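Glycoside hydrolase family 16 protein (Bacteroides ovatus, PDB 7KR6) probably hydrolyses beta-glucosidic bonds as a family 16 endo-glucanase active on mixed-linkage beta-glucans, and here holds a fluorinated glucan inhibitor in its cleft. Local coordinates at residues A[57-62]-A[96-101]; A[48-53]-A[232-237]. The protein carries 1 engineered substitution. All coordinates share one frame; numbering follows the deposited sequence.

Interaction 1. Residues A[57-62]-A[96-101]. With BGC (beta-D-glucopyranose), chain C; BGC (beta-D-glucopyranose), chain B; G2F (2-deoxy-2-fluoro-alpha-D-glucopyranose), chain D.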
# COMPACT_ATOMS: atom_id res chain seq x y z
N PRO A 57 -17.20 17.68 -2.96
CA PRO A 57 -15.76 17.45 -2.91
C PRO A 57 -15.31 16.96 -1.53
O PRO A 57 -15.87 17.35 -0.51
CB PRO A 57 -15.17 18.83 -3.29
CG PRO A 57 -16.27 19.54 -4.01
CD PRO A 57 -17.55 19.05 -3.37
N GLY A 58 -14.32 16.06 -1.49
CA GLY A 58 -13.75 15.58 -0.22
C GLY A 58 -14.60 14.53 0.49
O GLY A 58 -14.26 14.21 1.61
N TRP A 59 -15.66 14.03 -0.15
CA TRP A 59 -16.54 13.00 0.47
C TRP A 59 -15.71 11.78 0.90
O TRP A 59 -15.78 11.38 2.06
CB TRP A 59 -17.66 12.63 -0.49
CG TRP A 59 -18.45 11.44 -0.02
CD1 TRP A 59 -19.11 11.34 1.17
CD2 TRP A 59 -18.63 10.18 -0.69
NE1 TRP A 59 -19.74 10.12 1.26
CE2 TRP A 59 -19.45 9.39 0.14
CE3 TRP A 59 -18.20 9.65 -1.92
CZ2 TRP A 59 -19.80 8.07 -0.19
CZ3 TRP A 59 -18.57 8.37 -2.26
CH2 TRP A 59 -19.35 7.59 -1.41
N THR A 60 -14.85 11.26 0.02
CA THR A 60 -13.90 10.17 0.39
C THR A 60 -12.47 10.50 0.03
O THR A 60 -12.27 11.23 -0.98
CB THR A 60 -14.28 8.82 -0.26
OG1 THR A 60 -14.35 8.88 -1.69
CG2 THR A 60 -15.61 8.31 0.25
N ASN A 61 -11.53 9.93 0.79
CA ASN A 61 -10.09 9.83 0.43
C ASN A 61 -9.47 11.21 0.19
O ASN A 61 -8.48 11.27 -0.54
CB ASN A 61 -9.90 8.93 -0.80
CG ASN A 61 -10.48 7.55 -0.54
OD1 ASN A 61 -10.23 6.98 0.52
ND2 ASN A 61 -11.18 7.00 -1.51
N GLN A 62 -10.03 12.29 0.72
CA GLN A 62 -9.52 13.67 0.43
C GLN A 62 -9.53 13.99 -1.08
O GLN A 62 -8.78 14.89 -1.55
CB GLN A 62 -8.11 13.85 0.98
CG GLN A 62 -8.01 13.76 2.51
CD GLN A 62 -6.57 13.84 2.98
OE1 GLN A 62 -6.02 14.93 3.16
NE2 GLN A 62 -5.91 12.70 3.13
N SER A 96 -16.73 15.31 -11.65
CA SER A 96 -16.49 14.08 -12.40
C SER A 96 -17.66 13.14 -12.16
O SER A 96 -18.66 13.59 -11.60
CB SER A 96 -15.16 13.45 -12.01
OG SER A 96 -14.80 12.45 -12.94
N GLY A 97 -17.54 11.92 -12.67
CA GLY A 97 -18.62 10.93 -12.63
C GLY A 97 -18.26 9.62 -12.00
O GLY A 97 -17.08 9.16 -12.04
N ARG A 98 -19.29 9.01 -11.41
CA ARG A 98 -19.16 7.74 -10.67
C ARG A 98 -20.52 7.04 -10.76
O ARG A 98 -21.54 7.72 -10.50
CB ARG A 98 -18.84 8.01 -9.20
CG ARG A 98 -18.88 6.78 -8.29
CD ARG A 98 -18.12 7.00 -7.03
NE ARG A 98 -18.47 6.06 -5.96
CZ ARG A 98 -17.75 5.87 -4.88
NH1 ARG A 98 -16.58 6.45 -4.74
NH2 ARG A 98 -18.19 5.08 -3.91
N ILE A 99 -20.51 5.76 -11.07
CA ILE A 99 -21.76 4.94 -11.06
C ILE A 99 -21.55 3.68 -10.24
O ILE A 99 -20.42 3.14 -10.14
CB ILE A 99 -22.20 4.61 -12.49
CG1 ILE A 99 -21.27 3.62 -13.16
CG2 ILE A 99 -22.41 5.87 -13.30
CD1 ILE A 99 -21.65 3.20 -14.56
N ASN A 100 -22.67 3.09 -9.83
CA ASN A 100 -22.65 1.77 -9.21
C ASN A 100 -23.90 1.00 -9.59
O ASN A 100 -24.89 1.63 -9.95
CB ASN A 100 -22.55 1.91 -7.69
CG ASN A 100 -23.79 2.49 -7.02
OD1 ASN A 100 -24.78 1.76 -6.86
ND2 ASN A 100 -23.79 3.78 -6.69
N SER A 101 -23.89 -0.29 -9.33
CA SER A 101 -25.03 -1.20 -9.56
C SER A 101 -25.60 -1.74 -8.25
O SER A 101 -26.31 -2.79 -8.32
CB SER A 101 -24.66 -2.27 -10.56
OG SER A 101 -23.74 -3.23 -10.02
C2 BGC C . -12.72 5.04 1.11
C3 BGC C . -13.89 4.90 2.12
C4 BGC C . -15.24 4.83 1.44
C5 BGC C . -15.28 3.73 0.36
C6 BGC C . -16.55 3.65 -0.44
C1 BGC C . -12.92 3.95 0.10
O2 BGC C . -11.46 5.00 1.72
O3 BGC C . -13.76 6.01 3.01
O4 BGC C . -16.26 4.59 2.44
O5 BGC C . -14.17 3.98 -0.57
O6 BGC C . -16.80 4.91 -1.13
C2 BGC B . -18.45 4.81 3.22
C3 BGC B . -19.54 5.84 3.52
C4 BGC B . -18.93 7.01 4.22
C5 BGC B . -17.76 7.57 3.40
C6 BGC B . -17.13 8.75 4.08
C1 BGC B . -17.32 5.45 2.40
O2 BGC B . -19.01 3.75 2.48
O3 BGC B . -20.43 5.19 4.43
O4 BGC B . -19.92 8.05 4.29
O5 BGC B . -16.80 6.51 3.18
O6 BGC B . -16.51 8.45 5.31
C1 G2F D . -11.06 0.99 -2.81
C2 G2F D . -11.04 2.03 -1.75
C3 G2F D . -12.04 3.13 -2.02
C4 G2F D . -11.71 3.74 -3.36
C5 G2F D . -11.83 2.59 -4.41
C6 G2F D . -11.63 2.97 -5.86
O3 G2F D . -12.02 4.09 -0.97
O4 G2F D . -12.65 4.85 -3.60
O5 G2F D . -10.92 1.51 -4.14
O6 G2F D . -10.38 3.74 -6.01
F2 G2F D . -11.20 1.39 -0.48
O HOH W 1 -14.84 6.20 -2.52
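In the substrate-binding cleft of this family 16 enzyme, Trp59 from the loop 57-62 meets Arg98 of segment 96-101, on strand 93-107, beside the bound sugars. Trp59 CZ3 lies 3.7 Å from Arg98 NH2 and sits over one face of the guanidinium, while the arginine lies at the edge of the indole, near its plane. With the two planes 63° apart, the groups meet rim to face rather than face to face. Arg98 reaches the sugar because its chain runs extended from CG to NE, with CG anti to the backbone N (chi1 172°). A long, flat, charged group suits this place: its NH2 gives the chain C glucose O6 a nearly straight hydrogen bond of 3.1 Å (167°), and NE makes a salt bridge with Glu53, which helps fix the plane.

The concave face of a beta-jelly-roll sandwich forms such clefts in family 16, and both segments line the glycan pocket here, the loop with Trp59, Thr60 and Asn61, the strand with Arg98. One water joins them through five partners: Arg98 NH1, from which it accepts at 2.8 Å, Thr60 OG1 at 2.8 Å, O5 and O6 of the chain C glucose, and O4 of the fluoro sugar. The branched Thr60 also packs CG2 3.7 Å from C4 of the chain C glucose. Asn61, which can both donate and accept, grips the linkage between two sugars: OD1 takes a 2.6 Å hydrogen bond from O2 of the chain C glucose, and ND2, also bonded to Glu63, donates at 3.1 Å to the fluoro sugar's O3, the glycosidic oxygen.

Interaction 2. Residues A[48-53]-A[232-237]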
# COMPACT_ATOMS: atom_id res chain seq x y z
N LYS A 48 -32.06 0.61 -14.79
CA LYS A 48 -32.44 -0.64 -14.08
C LYS A 48 -31.18 -1.38 -13.62
O LYS A 48 -31.29 -2.32 -12.86
CB LYS A 48 -33.26 -1.56 -14.98
CG LYS A 48 -34.58 -0.94 -15.46
CD LYS A 48 -35.49 -1.97 -16.10
CE LYS A 48 -36.90 -1.45 -16.32
NZ LYS A 48 -36.96 -0.50 -17.46
N VAL A 49 -30.01 -0.91 -14.03
CA VAL A 49 -28.71 -1.54 -13.69
C VAL A 49 -27.82 -0.57 -12.92
O VAL A 49 -27.14 -1.04 -12.00
CB VAL A 49 -28.00 -2.03 -14.95
CG1 VAL A 49 -26.60 -2.58 -14.62
CG2 VAL A 49 -28.86 -3.08 -15.64
N TRP A 50 -27.78 0.71 -13.32
CA TRP A 50 -26.79 1.68 -12.79
C TRP A 50 -27.47 2.84 -12.08
O TRP A 50 -28.61 3.21 -12.48
CB TRP A 50 -25.89 2.18 -13.93
CG TRP A 50 -25.20 1.11 -14.70
CD1 TRP A 50 -25.51 0.63 -15.93
CD2 TRP A 50 -24.10 0.29 -14.23
NE1 TRP A 50 -24.67 -0.38 -16.30
CE2 TRP A 50 -23.77 -0.59 -15.28
CE3 TRP A 50 -23.31 0.29 -13.06
CZ2 TRP A 50 -22.75 -1.55 -15.20
CZ3 TRP A 50 -22.27 -0.62 -13.01
CH2 TRP A 50 -21.99 -1.52 -14.03
N THR A 51 -26.77 3.45 -11.13
CA THR A 51 -27.11 4.70 -10.46
C THR A 51 -25.92 5.64 -10.60
O THR A 51 -24.81 5.23 -10.22
CB THR A 51 -27.46 4.46 -9.00
OG1 THR A 51 -28.40 3.39 -9.02
CG2 THR A 51 -27.98 5.68 -8.27
N LYS A 52 -26.15 6.84 -11.10
CA LYS A 52 -25.18 7.96 -11.03
C LYS A 52 -25.12 8.51 -9.61
O LYS A 52 -26.15 8.71 -8.97
CB LYS A 52 -25.55 9.08 -12.02
CG LYS A 52 -25.74 8.62 -13.44
CD LYS A 52 -26.07 9.75 -14.36
CE LYS A 52 -26.31 9.35 -15.79
NZ LYS A 52 -26.41 10.57 -16.65
N GLU A 53 -23.91 8.77 -9.12
CA GLU A 53 -23.68 9.25 -7.75
C GLU A 53 -23.50 10.75 -7.78
O GLU A 53 -22.94 11.30 -8.77
CB GLU A 53 -22.51 8.54 -7.05
CG GLU A 53 -22.76 7.06 -6.88
CD GLU A 53 -21.73 6.36 -6.01
OE1 GLU A 53 -21.32 6.98 -5.03
OE2 GLU A 53 -21.33 5.24 -6.34
N PHE A 232 -21.50 -9.14 -4.75
CA PHE A 232 -20.85 -7.82 -4.89
C PHE A 232 -21.46 -7.12 -6.09
O PHE A 232 -21.71 -7.79 -7.10
CB PHE A 232 -19.34 -7.99 -5.06
CG PHE A 232 -18.52 -8.07 -3.80
CD1 PHE A 232 -18.72 -9.09 -2.87
CD2 PHE A 232 -17.50 -7.17 -3.55
CE1 PHE A 232 -17.94 -9.18 -1.73
CE2 PHE A 232 -16.75 -7.24 -2.39
CZ PHE A 232 -16.93 -8.27 -1.50
N TYR A 233 -21.64 -5.80 -6.00
CA TYR A 233 -22.00 -4.93 -7.13
C TYR A 233 -20.78 -4.18 -7.67
O TYR A 233 -19.67 -4.28 -7.11
CB TYR A 233 -23.07 -3.95 -6.69
CG TYR A 233 -22.67 -2.97 -5.61
CD1 TYR A 233 -22.06 -1.75 -5.92
CD2 TYR A 233 -22.89 -3.23 -4.28
CE1 TYR A 233 -21.74 -0.82 -4.94
CE2 TYR A 233 -22.57 -2.31 -3.30
CZ TYR A 233 -21.96 -1.10 -3.62
OH TYR A 233 -21.67 -0.19 -2.67
N ILE A 234 -21.01 -3.51 -8.77
CA ILE A 234 -19.93 -2.95 -9.64
C ILE A 234 -19.91 -1.45 -9.52
O ILE A 234 -20.99 -0.81 -9.45
CB ILE A 234 -20.11 -3.42 -11.09
CG1 ILE A 234 -20.21 -4.93 -11.21
CG2 ILE A 234 -19.01 -2.87 -12.00
CD1 ILE A 234 -20.91 -5.44 -12.47
N LEU A 235 -18.71 -0.88 -9.53
CA LEU A 235 -18.52 0.56 -9.58
C LEU A 235 -17.48 0.92 -10.63
O LEU A 235 -16.54 0.13 -10.88
CB LEU A 235 -18.06 1.17 -8.26
CG LEU A 235 -18.92 0.86 -7.04
CD1 LEU A 235 -18.36 -0.30 -6.26
CD2 LEU A 235 -19.05 2.08 -6.19
N PHE A 236 -17.70 2.10 -11.23
CA PHE A 236 -16.69 2.80 -12.08
C PHE A 236 -16.64 4.26 -11.66
O PHE A 236 -17.69 4.88 -11.41
CB PHE A 236 -17.04 2.77 -13.57
CG PHE A 236 -17.08 1.41 -14.23
CD1 PHE A 236 -15.96 0.78 -14.71
CD2 PHE A 236 -18.32 0.80 -14.40
CE1 PHE A 236 -16.05 -0.45 -15.36
CE2 PHE A 236 -18.40 -0.45 -14.98
CZ PHE A 236 -17.28 -1.07 -15.47
N ASN A 237 -15.45 4.84 -11.63
CA ASN A 237 -15.37 6.29 -11.28
C ASN A 237 -14.07 6.86 -11.82
O ASN A 237 -13.12 6.08 -12.09
CB ASN A 237 -15.42 6.55 -9.78
CG ASN A 237 -14.17 6.05 -9.09
OD1 ASN A 237 -13.92 4.83 -9.05
ND2 ASN A 237 -13.26 6.97 -8.79
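A buried, mainly apolar contact joins the segment 48-53, which skirts strand 93-107, to strand 232-237 on the far side of that strand. Its centre is the outer end of the Trp50 indole. Atom CH2 meets Ile234 CG2 at 3.9 Å and Phe236 CE2 also at 3.9 Å, while CZ3 stands 3.8 Å from the backbone O of Ile234. The indole thus approaches with its edge, Ile234 lying near the ring plane. Against Phe236 the rings are neither stacked nor perpendicular, their planes being 54° apart with 6.0 Å between the centroid of the Trp50 six-membered ring and that of Phe236; Trp50 CH2 comes in at the edge of the phenyl ring, near its plane. Ile234 CG2 is anti to its own nitrogen, which turns this methyl group to the indole. A large ring suits the position because it spans the gap between backbones that are not paired with each other, and its polar NE1 is satisfied by Asp40.

Glu53 makes the second, smaller touch: its carboxylate atom OE2 comes 3.9 Å from Leu235 CD2. The acid's main bonds lie elsewhere, OE2 with Arg98 and Asn100 and OE1 with His55, and Leu235 lies against it as an apolar neighbour; the leucine side chain and a bound glucose have their nearest atoms about 6 Å apart. Alternation along the strand puts Ile234 and Phe236 on the face opposite Leu235. In the jelly-roll sandwich, Ile234 and Phe236 face the interior, packing on strands 112-117 and 261-271, where Trp50 also touches Val269, whereas Leu235 packs on Trp130 of strand 125-133.

In the fold
From the N terminus, the chain first passes 48-53, whose partner 232-237 comes only near the end, so interaction 2 closes a very long loop. Interaction 1 lies wholly within that loop: 57-62 follows soon after 48-53, and 96-101 returns after the intervening strands. The two contacts, with centres 12 Å apart, meet on strand 93-107, which is flanked by strand 51-52 and strand 232-240. There a backbone hydrogen bond joins Asn100 O to Thr51 N. Together they tie the cleft loop through the shared strand to the early edge strand and to a late strand of the sandwich.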